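Local coordinates for protein phosphoribosylaminoimidazole carboxylase, ATPase subunit (Bacillus anthracis, PDB 3V4S) that probably catalyses the ATP-dependent carboxylation of 5-aminoimidazole ribonucleotide with bicarbonate to N5-carboxyaminoimidazole ribonucleotide in purine biosynthesis, as an ATP-grasp enzyme, at residues L152-G157 with A183-E188; V316-I321 with H357-N362; K195-I200 with V260-T265. All blocks are in the same frame, centred on the assembly; numbering follows the deposited sequence.

Interaction 1 (L152-G157 with A183-E188); sequences LKTTTG and AECILE. With ATP (adenosine-5'-triphosphate), chain F.
Lys-153 and Glu-188 join two antiparallel strands through a salt bridge that is also part of the ATP site. The NZ of Lys-153 lies 2.9 Å from OE2 of Glu-188 and meets that oxygen from above the carboxylate plane, 47° out of it. The lysine chain, extended beyond CG, carries the ammonium on to ATP, where NZ donates to the phosphate oxygen O2A at 2.8 Å and to the adenine N7 at 3.0 Å. Glu-188 OE2 accepts from the adenine N6 in a nearly straight bond (168°), while OE1 pairs with Lys-117. Lys-153 faces Ile-186 in the register, so a long side chain suits its diagonal reach to Glu-188 and the nucleotide. Behind them the backbones of Lys-153 and Ile-186 exchange two hydrogen bonds. Leu-152 lays CD1 against CB of Cys-185 at 3.5 Å, and its CB meets CD1 of Leu-187; Leu-152 and Cys-185 also pack on Leu-179 of helix 173-182. Beyond the strand end, Thr-155 OG1 donates to the anti lone pair of Glu-184 OE1 at 2.8 Å; OE2 of the same carboxylate binds Gln-134. The shared lysine-glutamate pair reads both the Hoogsteen edge of adenine and the alpha-phosphate, and its opposite charges probably stabilise each other in this buried pocket.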
loop_
_atom_site.group_PDB
_atom_site.type_symbol
_atom_site.label_atom_id
_atom_site.label_comp_id
_atom_site.label_asym_id
_atom_site.label_seq_id
_atom_site.Cartn_x
_atom_site.Cartn_y
_atom_site.Cartn_z
ATOM N N LEU B 152 18.049 -24.568 25.479
ATOM C CA LEU B 152 18.788 -25.226 24.400
ATOM C C LEU B 152 18.117 -24.972 23.039
ATOM O O LEU B 152 16.920 -25.223 22.865
ATOM C CB LEU B 152 18.850 -26.733 24.677
ATOM C CG LEU B 152 19.787 -27.573 23.813
ATOM C CD1 LEU B 152 21.260 -27.221 24.063
ATOM C CD2 LEU B 152 19.527 -29.052 24.096
ATOM N N LYS B 153 18.894 -24.506 22.073
ATOM C CA LYS B 153 18.370 -24.138 20.750
ATOM C C LYS B 153 19.264 -24.755 19.687
ATOM O O LYS B 153 20.486 -24.640 19.783
ATOM C CB LYS B 153 18.437 -22.606 20.551
ATOM C CG LYS B 153 17.759 -21.740 21.611
ATOM C CD LYS B 153 17.808 -20.262 21.204
ATOM C CE LYS B 153 16.971 -19.436 22.178
ATOM N NZ LYS B 153 17.027 -17.974 21.894
ATOM N N THR B 154 18.667 -25.353 18.653
ATOM C CA THR B 154 19.437 -25.795 17.482
ATOM C C THR B 154 20.100 -24.603 16.826
ATOM O O THR B 154 19.488 -23.532 16.723
ATOM C CB THR B 154 18.557 -26.511 16.434
ATOM O OG1 THR B 154 17.599 -25.587 15.886
ATOM C CG2 THR B 154 17.832 -27.679 17.063
ATOM N N THR B 155 21.343 -24.772 16.376
ATOM C CA THR B 155 22.067 -23.647 15.768
ATOM C C THR B 155 21.521 -23.253 14.389
ATOM O O THR B 155 21.681 -22.103 13.966
ATOM C CB THR B 155 23.578 -23.898 15.654
ATOM O OG1 THR B 155 23.808 -25.134 14.976
ATOM C CG2 THR B 155 24.246 -23.907 17.055
ATOM N N THR B 156 20.882 -24.193 13.698
ATOM C CA THR B 156 20.278 -23.897 12.400
ATOM C C THR B 156 18.835 -24.418 12.294
ATOM O O THR B 156 18.413 -25.281 13.077
ATOM C CB THR B 156 21.114 -24.453 11.221
ATOM O OG1 THR B 156 21.225 -25.878 11.343
ATOM C CG2 THR B 156 22.525 -23.812 11.178
ATOM N N GLY B 157 18.084 -23.868 11.334
ATOM C CA GLY B 157 16.754 -24.376 10.979
ATOM C C GLY B 157 15.611 -24.067 11.930
ATOM O O GLY B 157 14.460 -24.420 11.653
ATOM N N ALA B 183 20.539 -32.591 16.821
ATOM C CA ALA B 183 21.143 -31.443 16.126
ATOM C C ALA B 183 22.187 -30.695 16.953
ATOM O O ALA B 183 22.143 -30.724 18.173
ATOM C CB ALA B 183 20.055 -30.468 15.680
ATOM N N GLU B 184 23.123 -30.032 16.276
ATOM C CA GLU B 184 24.009 -29.076 16.934
ATOM C C GLU B 184 23.158 -27.966 17.549
ATOM O O GLU B 184 22.175 -27.498 16.945
ATOM C CB GLU B 184 25.011 -28.497 15.948
ATOM C CG GLU B 184 26.018 -27.553 16.579
ATOM C CD GLU B 184 26.904 -26.896 15.549
ATOM O OE1 GLU B 184 26.415 -26.028 14.801
ATOM O OE2 GLU B 184 28.098 -27.243 15.492
ATOM N N CYS B 185 23.525 -27.577 18.769
ATOM C CA CYS B 185 22.748 -26.634 19.551
ATOM C C CYS B 185 23.669 -25.670 20.270
ATOM O O CYS B 185 24.876 -25.903 20.337
ATOM C CB CYS B 185 21.967 -27.383 20.626
ATOM S SG CYS B 185 20.597 -28.431 20.093
ATOM N N ILE B 186 23.088 -24.595 20.803
ATOM C CA ILE B 186 23.736 -23.812 21.832
ATOM C C ILE B 186 22.840 -23.889 23.047
ATOM O O ILE B 186 21.596 -23.907 22.926
ATOM C CB ILE B 186 23.973 -22.311 21.464
ATOM C CG1 ILE B 186 22.706 -21.635 20.905
ATOM C CG2 ILE B 186 25.137 -22.149 20.494
ATOM C CD1 ILE B 186 22.786 -20.113 20.884
ATOM N N LEU B 187 23.464 -23.978 24.213
ATOM C CA LEU B 187 22.761 -23.725 25.446
ATOM C C LEU B 187 23.045 -22.286 25.861
ATOM O O LEU B 187 24.188 -21.836 25.821
ATOM C CB LEU B 187 23.178 -24.697 26.544
ATOM C CG LEU B 187 22.349 -24.608 27.840
ATOM C CD1 LEU B 187 20.976 -25.222 27.631
ATOM C CD2 LEU B 187 23.070 -25.300 29.003
ATOM N N GLU B 188 21.992 -21.559 26.231
ATOM C CA GLU B 188 22.156 -20.196 26.708
ATOM C C GLU B 188 21.325 -19.949 27.956
ATOM O O GLU B 188 20.267 -20.567 28.155
ATOM C CB GLU B 188 21.810 -19.183 25.608
ATOM C CG GLU B 188 20.337 -19.169 25.222
ATOM C CD GLU B 188 20.012 -18.121 24.156
ATOM O OE1 GLU B 188 20.878 -17.805 23.311
ATOM O OE2 GLU B 188 18.866 -17.648 24.165
HETATM P PG ATP F . 11.482 -17.134 15.256
HETATM O O1G ATP F . 11.469 -15.665 15.597
HETATM O O2G ATP F . 10.145 -17.723 14.856
HETATM O O3G ATP F . 12.609 -17.525 14.341
HETATM P PB ATP F . 12.954 -18.916 17.014
HETATM O O1B ATP F . 12.435 -20.276 16.643
HETATM O O2B ATP F . 14.299 -18.472 16.535
HETATM O O3B ATP F . 11.794 -17.811 16.710
HETATM P PA ATP F . 13.713 -17.660 19.480
HETATM O O1A ATP F . 13.377 -16.341 18.820
HETATM O O2A ATP F . 15.141 -17.959 19.860
HETATM O O3A ATP F . 13.088 -18.888 18.624
HETATM O "O5'" ATP F . 12.809 -17.797 20.790
HETATM C "C5'" ATP F . 11.389 -17.747 20.673
HETATM C "C4'" ATP F . 10.888 -17.128 21.969
HETATM O "O4'" ATP F . 11.320 -17.919 23.094
HETATM C "C3'" ATP F . 11.471 -15.740 22.216
HETATM O "O3'" ATP F . 10.819 -14.680 21.492
HETATM C "C2'" ATP F . 11.389 -15.642 23.733
HETATM O "O2'" ATP F . 10.078 -15.253 24.154
HETATM C "C1'" ATP F . 11.671 -17.075 24.199
HETATM N N9 ATP F . 13.122 -17.181 24.508
HETATM C C8 ATP F . 14.097 -17.597 23.667
HETATM N N7 ATP F . 15.314 -17.531 24.266
HETATM C C5 ATP F . 15.129 -17.078 25.526
HETATM C C6 ATP F . 15.978 -16.781 26.706
HETATM N N6 ATP F . 17.320 -16.965 26.683
HETATM N N1 ATP F . 15.366 -16.319 27.827
HETATM C C2 ATP F . 14.032 -16.125 27.899
HETATM N N3 ATP F . 13.210 -16.370 26.866
HETATM C C4 ATP F . 13.681 -16.843 25.678
HETATM O O HOH W 1 19.412 -16.880 21.167
HETATM O O HOH W 2 21.342 -27.134 14.273
#

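Interaction 2 (V316-I321 with H357-N362)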
loop_
_atom_site.group_PDB
_atom_site.type_symbol
_atom_site.label_atom_id
_atom_site.label_comp_id
_atom_site.label_asym_id
_atom_site.label_seq_id
_atom_site.Cartn_x
_atom_site.Cartn_y
_atom_site.Cartn_z
ATOM N N VAL B 316 -0.482 1.432 16.919
ATOM C CA VAL B 316 -0.906 0.209 16.235
ATOM C C VAL B 316 -0.606 -1.062 17.027
ATOM O O VAL B 316 0.459 -1.196 17.656
ATOM C CB VAL B 316 -0.253 0.107 14.826
ATOM C CG1 VAL B 316 1.263 0.244 14.921
ATOM C CG2 VAL B 316 -0.657 -1.183 14.103
ATOM N N VAL B 317 -1.560 -1.988 16.992
ATOM C CA VAL B 317 -1.328 -3.358 17.418
ATOM C C VAL B 317 -1.490 -4.260 16.182
ATOM O O VAL B 317 -2.575 -4.339 15.587
ATOM C CB VAL B 317 -2.300 -3.800 18.541
ATOM C CG1 VAL B 317 -1.997 -5.231 18.969
ATOM C CG2 VAL B 317 -2.202 -2.869 19.740
ATOM N N MET B 318 -0.399 -4.890 15.768
ATOM C CA MET B 318 -0.492 -5.955 14.777
ATOM C C MET B 318 -0.859 -7.273 15.473
ATOM O O MET B 318 -0.249 -7.639 16.492
ATOM C CB MET B 318 0.829 -6.115 14.010
ATOM C CG MET B 318 0.704 -7.174 12.904
ATOM S SD MET B 318 2.132 -8.251 12.748
ATOM C CE MET B 318 1.947 -9.313 14.181
ATOM N N VAL B 319 -1.851 -7.984 14.936
ATOM C CA VAL B 319 -2.178 -9.317 15.421
ATOM C C VAL B 319 -1.985 -10.321 14.289
ATOM O O VAL B 319 -2.522 -10.128 13.193
ATOM C CB VAL B 319 -3.621 -9.414 15.987
ATOM C CG1 VAL B 319 -3.756 -10.657 16.853
ATOM C CG2 VAL B 319 -3.981 -8.177 16.815
ATOM N N ASN B 320 -1.221 -11.384 14.545
ATOM C CA ASN B 320 -1.063 -12.454 13.569
ATOM C C ASN B 320 -2.334 -13.258 13.337
ATOM O O ASN B 320 -3.119 -13.510 14.265
ATOM C CB ASN B 320 0.105 -13.395 13.926
ATOM C CG ASN B 320 1.377 -13.084 13.140
ATOM O OD1 ASN B 320 1.345 -12.373 12.123
ATOM N ND2 ASN B 320 2.514 -13.616 13.604
ATOM N N ILE B 321 -2.545 -13.627 12.074
ATOM C CA ILE B 321 -3.619 -14.534 11.708
ATOM C C ILE B 321 -2.986 -15.853 11.277
ATOM O O ILE B 321 -2.368 -15.936 10.214
ATOM C CB ILE B 321 -4.503 -13.986 10.563
ATOM C CG1 ILE B 321 -5.172 -12.683 10.989
ATOM C CG2 ILE B 321 -5.547 -15.025 10.157
ATOM C CD1 ILE B 321 -5.709 -11.860 9.832
ATOM N N HIS B 357 -2.247 -11.032 8.648
ATOM C CA HIS B 357 -2.200 -10.241 9.873
ATOM C C HIS B 357 -3.182 -9.122 9.795
ATOM O O HIS B 357 -3.603 -8.724 8.699
ATOM C CB HIS B 357 -0.793 -9.693 10.129
ATOM C CG HIS B 357 -0.290 -8.766 9.056
ATOM N ND1 HIS B 357 0.363 -9.213 7.962
ATOM C CD2 HIS B 357 -0.334 -7.372 8.949
ATOM C CE1 HIS B 357 0.721 -8.175 7.195
ATOM N NE2 HIS B 357 0.294 -7.040 7.798
ATOM N N VAL B 358 -3.556 -8.592 10.951
ATOM C CA VAL B 358 -4.406 -7.423 10.995
ATOM C C VAL B 358 -3.722 -6.309 11.799
ATOM O O VAL B 358 -3.261 -6.541 12.928
ATOM C CB VAL B 358 -5.818 -7.763 11.523
ATOM C CG1 VAL B 358 -5.748 -8.574 12.815
ATOM C CG2 VAL B 358 -6.627 -6.491 11.719
ATOM N N ASN B 359 -3.621 -5.116 11.211
ATOM C CA ASN B 359 -3.079 -3.956 11.936
ATOM C C ASN B 359 -4.242 -3.157 12.500
ATOM O O ASN B 359 -5.082 -2.666 11.747
ATOM C CB ASN B 359 -2.211 -3.079 11.031
ATOM C CG ASN B 359 -0.905 -3.751 10.639
ATOM O OD1 ASN B 359 -0.283 -4.438 11.455
ATOM N ND2 ASN B 359 -0.463 -3.530 9.391
ATOM N N ILE B 360 -4.300 -3.067 13.829
ATOM C CA ILE B 360 -5.370 -2.354 14.525
ATOM C C ILE B 360 -4.853 -0.969 14.903
ATOM O O ILE B 360 -3.990 -0.832 15.780
ATOM C CB ILE B 360 -5.873 -3.132 15.763
ATOM C CG1 ILE B 360 -6.276 -4.558 15.375
ATOM C CG2 ILE B 360 -7.062 -2.416 16.416
ATOM C CD1 ILE B 360 -6.727 -5.435 16.529
ATOM N N LEU B 361 -5.347 0.056 14.212
ATOM C CA LEU B 361 -4.887 1.412 14.462
ATOM C C LEU B 361 -5.829 2.122 15.424
ATOM O O LEU B 361 -7.052 2.034 15.299
ATOM C CB LEU B 361 -4.794 2.233 13.167
ATOM C CG LEU B 361 -4.034 1.751 11.919
ATOM C CD1 LEU B 361 -3.665 2.957 11.070
ATOM C CD2 LEU B 361 -2.794 0.945 12.218
ATOM N N ASN B 362 -5.251 2.855 16.361
ATOM C CA ASN B 362 -6.043 3.635 17.290
ATOM C C ASN B 362 -5.160 4.663 17.956
ATOM O O ASN B 362 -3.972 4.407 18.155
ATOM C CB ASN B 362 -6.693 2.730 18.335
ATOM C CG ASN B 362 -7.874 3.392 19.010
ATOM O OD1 ASN B 362 -7.709 4.260 19.872
ATOM N ND2 ASN B 362 -9.074 2.987 18.624
#
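Met-318 turns its CG anti to the backbone N (chi1 -176°) and then bends at chi2 and chi3, a path that carries the chain across His-357 at about a right angle. The imidazole comes from the partner strand with CG between its own backbone N and carbonyl carbon (chi1 62°). The thioether sulfur SD of Met-318 lies 5.0 Å from the centroid of the His-357 ring, oblique to it. A flexible, polarisable methionine suits this meeting with a flat ring. On the same face, OD1 of Asn-359 rests 3.2 Å from CG of Met-318 and has no hydrogen-bond partner in the model, although the contact buries it, whereas its ND2 is held by Asp-288 and the His-284 carbonyl. Both nitrogens of His-357 are engaged, ND1 with Tyr-344 and NE2 with Gln-287, which should fix the ring's rotation. Asn-320, also on this face, bonds through ND2 to Asn-281 of the carbonate pocket, linking this C-terminal family region to that site. The side chains of Val-316 and Leu-361 lie side by side, pointing the same way, with CG2 of Val-316 3.6 Å from CD2 of Leu-361, which also packs on Glu-291 of the second subunit.

The other face is aliphatic: CB of Val-319 meets CG1 of Val-358 at 3.9 Å, and Ile-360 CD1 reaches CG2 of Val-319. Branched residues suit these extended strands, joined by four backbone hydrogen bonds. Strand 223-229 continues the sheet beside 316-322, strand 339-343 borders the other partner, and helix 365-374 covers Val-317 and Ile-360 with Ala-368.

Interaction 3 (K195-I200 with V260-T265); sequences KEVSVI and VEMFAT. With MG (magnesium ion), chain G; ATP (adenosine-5'-triphosphate), chain F.
Glu-196 and Phe-263 run side by side on one face of an antiparallel strand pair, both with CG anti to the carbonyl carbon (chi1 -60° and -66°), and together they receive the nucleoside of ATP. Extended beyond CG, Glu-196 brings its carboxylate to the ribose: OE1 accepts from O2' and OE2 from O3', each at 2.6 Å. A carboxylate suits a vicinal diol because its two oxygens can take one hydroxyl each. The same OE2 lies 3.3 Å from CE2 of Phe-263, at the ring edge and in its plane, where the hydrogens carry slight positive charge; carboxylate and ring planes are 58° apart. Phe-263 is large and flat enough to meet the adenine as well, its CZ 3.7 Å from C4 of ATP, and its ring also stacks with Phe-193.

Glu-261, likewise extended beyond CG, grips the magnesium ion with both carboxylate oxygens, OE1 at 2.3 Å and OE2 at 2.6 Å. ATP O1G, ATP O1A, a water and Glu-274 also bind this metal, and OE1 is hydrogen-bonded to Asn-273. The opposite face is largely apolar, with Lys-195 at its end, paired with Glu-216: CG2 of Val-197 touches CB of Met-262 at 3.8 Å, and the straight methionine chain takes CE to within 4.2 Å of CG2 of Val-199. Six backbone hydrogen bonds join the strands. Helix 235-251 covers the apolar face, with Tyr-244 on Met-262, Ala-245 on Val-199 and Leu-248 on Val-260, while strands 209-220 and 270-276 flank the pair within the large antiparallel sheet.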
loop_
_atom_site.group_PDB
_atom_site.type_symbol
_atom_site.label_atom_id
_atom_site.label_comp_id
_atom_site.label_asym_id
_atom_site.label_seq_id
_atom_site.Cartn_x
_atom_site.Cartn_y
_atom_site.Cartn_z
ATOM N N LYS B 195 10.026 -7.195 28.993
ATOM C CA LYS B 195 9.372 -7.170 27.679
ATOM C C LYS B 195 10.349 -7.598 26.584
ATOM O O LYS B 195 11.570 -7.453 26.734
ATOM C CB LYS B 195 8.834 -5.761 27.374
ATOM C CG LYS B 195 7.567 -5.405 28.136
ATOM C CD LYS B 195 7.310 -3.907 28.125
ATOM C CE LYS B 195 6.150 -3.546 29.032
ATOM N NZ LYS B 195 4.918 -4.298 28.660
ATOM N N GLU B 196 9.800 -8.150 25.500
ATOM C CA GLU B 196 10.552 -8.389 24.266
ATOM C C GLU B 196 10.267 -7.249 23.309
ATOM O O GLU B 196 9.121 -6.833 23.163
ATOM C CB GLU B 196 10.084 -9.665 23.577
ATOM C CG GLU B 196 10.235 -10.922 24.394
ATOM C CD GLU B 196 10.051 -12.145 23.535
ATOM O OE1 GLU B 196 9.055 -12.864 23.755
ATOM O OE2 GLU B 196 10.887 -12.364 22.633
ATOM N N VAL B 197 11.299 -6.753 22.644
ATOM C CA VAL B 197 11.091 -5.700 21.673
ATOM C C VAL B 197 11.902 -6.000 20.439
ATOM O O VAL B 197 12.824 -6.799 20.478
ATOM C CB VAL B 197 11.453 -4.292 22.215
ATOM C CG1 VAL B 197 10.667 -3.958 23.477
ATOM C CG2 VAL B 197 12.957 -4.141 22.406
ATOM N N SER B 198 11.543 -5.353 19.334
ATOM C CA SER B 198 12.324 -5.454 18.121
ATOM C C SER B 198 12.431 -4.107 17.443
ATOM O O SER B 198 11.589 -3.198 17.648
ATOM C CB SER B 198 11.724 -6.491 17.170
ATOM O OG SER B 198 10.466 -6.064 16.682
ATOM N N VAL B 199 13.475 -4.002 16.631
ATOM C CA VAL B 199 13.795 -2.819 15.879
ATOM C C VAL B 199 14.200 -3.280 14.487
ATOM O O VAL B 199 14.997 -4.233 14.338
ATOM C CB VAL B 199 14.979 -2.071 16.535
ATOM C CG1 VAL B 199 15.282 -0.801 15.781
ATOM C CG2 VAL B 199 14.658 -1.725 17.979
ATOM N N ILE B 200 13.597 -2.649 13.476
ATOM C CA ILE B 200 13.908 -2.925 12.082
ATOM C C ILE B 200 14.778 -1.786 11.579
ATOM O O ILE B 200 14.370 -0.619 11.626
ATOM C CB ILE B 200 12.636 -2.991 11.200
ATOM C CG1 ILE B 200 11.566 -3.955 11.759
ATOM C CG2 ILE B 200 12.992 -3.271 9.745
ATOM C CD1 ILE B 200 11.874 -5.426 11.726
ATOM N N VAL B 260 16.045 -6.822 14.465
ATOM C CA VAL B 260 16.802 -7.111 15.687
ATOM C C VAL B 260 15.819 -7.404 16.807
ATOM O O VAL B 260 15.097 -6.502 17.245
ATOM C CB VAL B 260 17.723 -5.922 16.073
ATOM C CG1 VAL B 260 18.614 -6.277 17.261
ATOM C CG2 VAL B 260 18.582 -5.501 14.881
ATOM N N GLU B 261 15.776 -8.660 17.261
ATOM C CA GLU B 261 14.946 -9.029 18.406
ATOM C C GLU B 261 15.739 -8.872 19.700
ATOM O O GLU B 261 16.902 -9.294 19.778
ATOM C CB GLU B 261 14.492 -10.485 18.315
ATOM C CG GLU B 261 13.612 -10.826 17.131
ATOM C CD GLU B 261 13.120 -12.266 17.185
ATOM O OE1 GLU B 261 13.313 -12.976 18.213
ATOM O OE2 GLU B 261 12.536 -12.711 16.198
ATOM N N MET B 262 15.075 -8.338 20.725
ATOM C CA MET B 262 15.721 -7.934 21.972
ATOM C C MET B 262 14.929 -8.321 23.201
ATOM O O MET B 262 13.699 -8.494 23.151
ATOM C CB MET B 262 15.930 -6.422 21.978
ATOM C CG MET B 262 16.933 -5.934 20.955
ATOM S SD MET B 262 16.782 -4.148 20.813
ATOM C CE MET B 262 17.992 -3.781 19.559
ATOM N N PHE B 263 15.650 -8.472 24.308
ATOM C CA PHE B 263 15.036 -8.738 25.590
ATOM C C PHE B 263 15.318 -7.535 26.474
ATOM O O PHE B 263 16.471 -7.128 26.604
ATOM C CB PHE B 263 15.621 -9.998 26.241
ATOM C CG PHE B 263 15.316 -11.287 25.507
ATOM C CD1 PHE B 263 16.248 -12.319 25.491
ATOM C CD2 PHE B 263 14.100 -11.483 24.852
ATOM C CE1 PHE B 263 15.980 -13.517 24.828
ATOM C CE2 PHE B 263 13.830 -12.677 24.187
ATOM C CZ PHE B 263 14.775 -13.696 24.179
ATOM N N ALA B 264 14.275 -6.959 27.069
ATOM C CA ALA B 264 14.478 -5.808 27.944
ATOM C C ALA B 264 14.236 -6.187 29.407
ATOM O O ALA B 264 13.154 -6.639 29.770
ATOM C CB ALA B 264 13.615 -4.637 27.506
ATOM N N THR B 265 15.272 -6.045 30.233
ATOM C CA THR B 265 15.181 -6.452 31.644
ATOM C C THR B 265 14.716 -5.296 32.551
ATOM O O THR B 265 14.826 -4.129 32.178
ATOM C CB THR B 265 16.485 -7.122 32.156
ATOM O OG1 THR B 265 17.627 -6.476 31.585
ATOM C CG2 THR B 265 16.521 -8.600 31.753
HETATM MG MG MG G . 12.532 -15.014 17.469
HETATM P PG ATP F . 11.482 -17.134 15.256
HETATM O O1G ATP F . 11.469 -15.665 15.597
HETATM O O2G ATP F . 10.145 -17.723 14.856
HETATM O O3G ATP F . 12.609 -17.525 14.341
HETATM P PB ATP F . 12.954 -18.916 17.014
HETATM O O1B ATP F . 12.435 -20.276 16.643
HETATM O O2B ATP F . 14.299 -18.472 16.535
HETATM O O3B ATP F . 11.794 -17.811 16.710
HETATM P PA ATP F . 13.713 -17.660 19.480
HETATM O O1A ATP F . 13.377 -16.341 18.820
HETATM O O2A ATP F . 15.141 -17.959 19.860
HETATM O O3A ATP F . 13.088 -18.888 18.624
HETATM O "O5'" ATP F . 12.809 -17.797 20.790
HETATM C "C5'" ATP F . 11.389 -17.747 20.673
HETATM C "C4'" ATP F . 10.888 -17.128 21.969
HETATM O "O4'" ATP F . 11.320 -17.919 23.094
HETATM C "C3'" ATP F . 11.471 -15.740 22.216
HETATM O "O3'" ATP F . 10.819 -14.680 21.492
HETATM C "C2'" ATP F . 11.389 -15.642 23.733
HETATM O "O2'" ATP F . 10.078 -15.253 24.154
HETATM C "C1'" ATP F . 11.671 -17.075 24.199
HETATM N N9 ATP F . 13.122 -17.181 24.508
HETATM C C8 ATP F . 14.097 -17.597 23.667
HETATM N N7 ATP F . 15.314 -17.531 24.266
HETATM C C5 ATP F . 15.129 -17.078 25.526
HETATM C C6 ATP F . 15.978 -16.781 26.706
HETATM N N6 ATP F . 17.320 -16.965 26.683
HETATM N N1 ATP F . 15.366 -16.319 27.827
HETATM C C2 ATP F . 14.032 -16.125 27.899
HETATM N N3 ATP F . 13.210 -16.370 26.866
HETATM C C4 ATP F . 13.681 -16.843 25.678
HETATM O O HOH W 3 12.779 -10.820 21.367
HETATM O O HOH W 4 10.858 -14.795 18.476
#

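From the N terminus, interaction 1 comes first, pairing strands 150-154 and 185-189 across 25 residues that include strand 164-167 and helix 173-182. Strand 195-203 follows soon after, and interaction 3 closes a longer loop of 59 residues by returning strand 256-264 to its side. Interaction 2 comes last, joining 316-322 to 354-361 around helix 323-331 and strand 339-343. The three loops run in series, without nesting or crossing. Interactions 1 and 3 belong to different sheets of the ATP-grasp region and hold ATP between them, their nearest atoms about 5 Å apart. Interactions 2 and 3 share the eight-stranded sheet, which thereby links the C-terminal region to the nucleotide site.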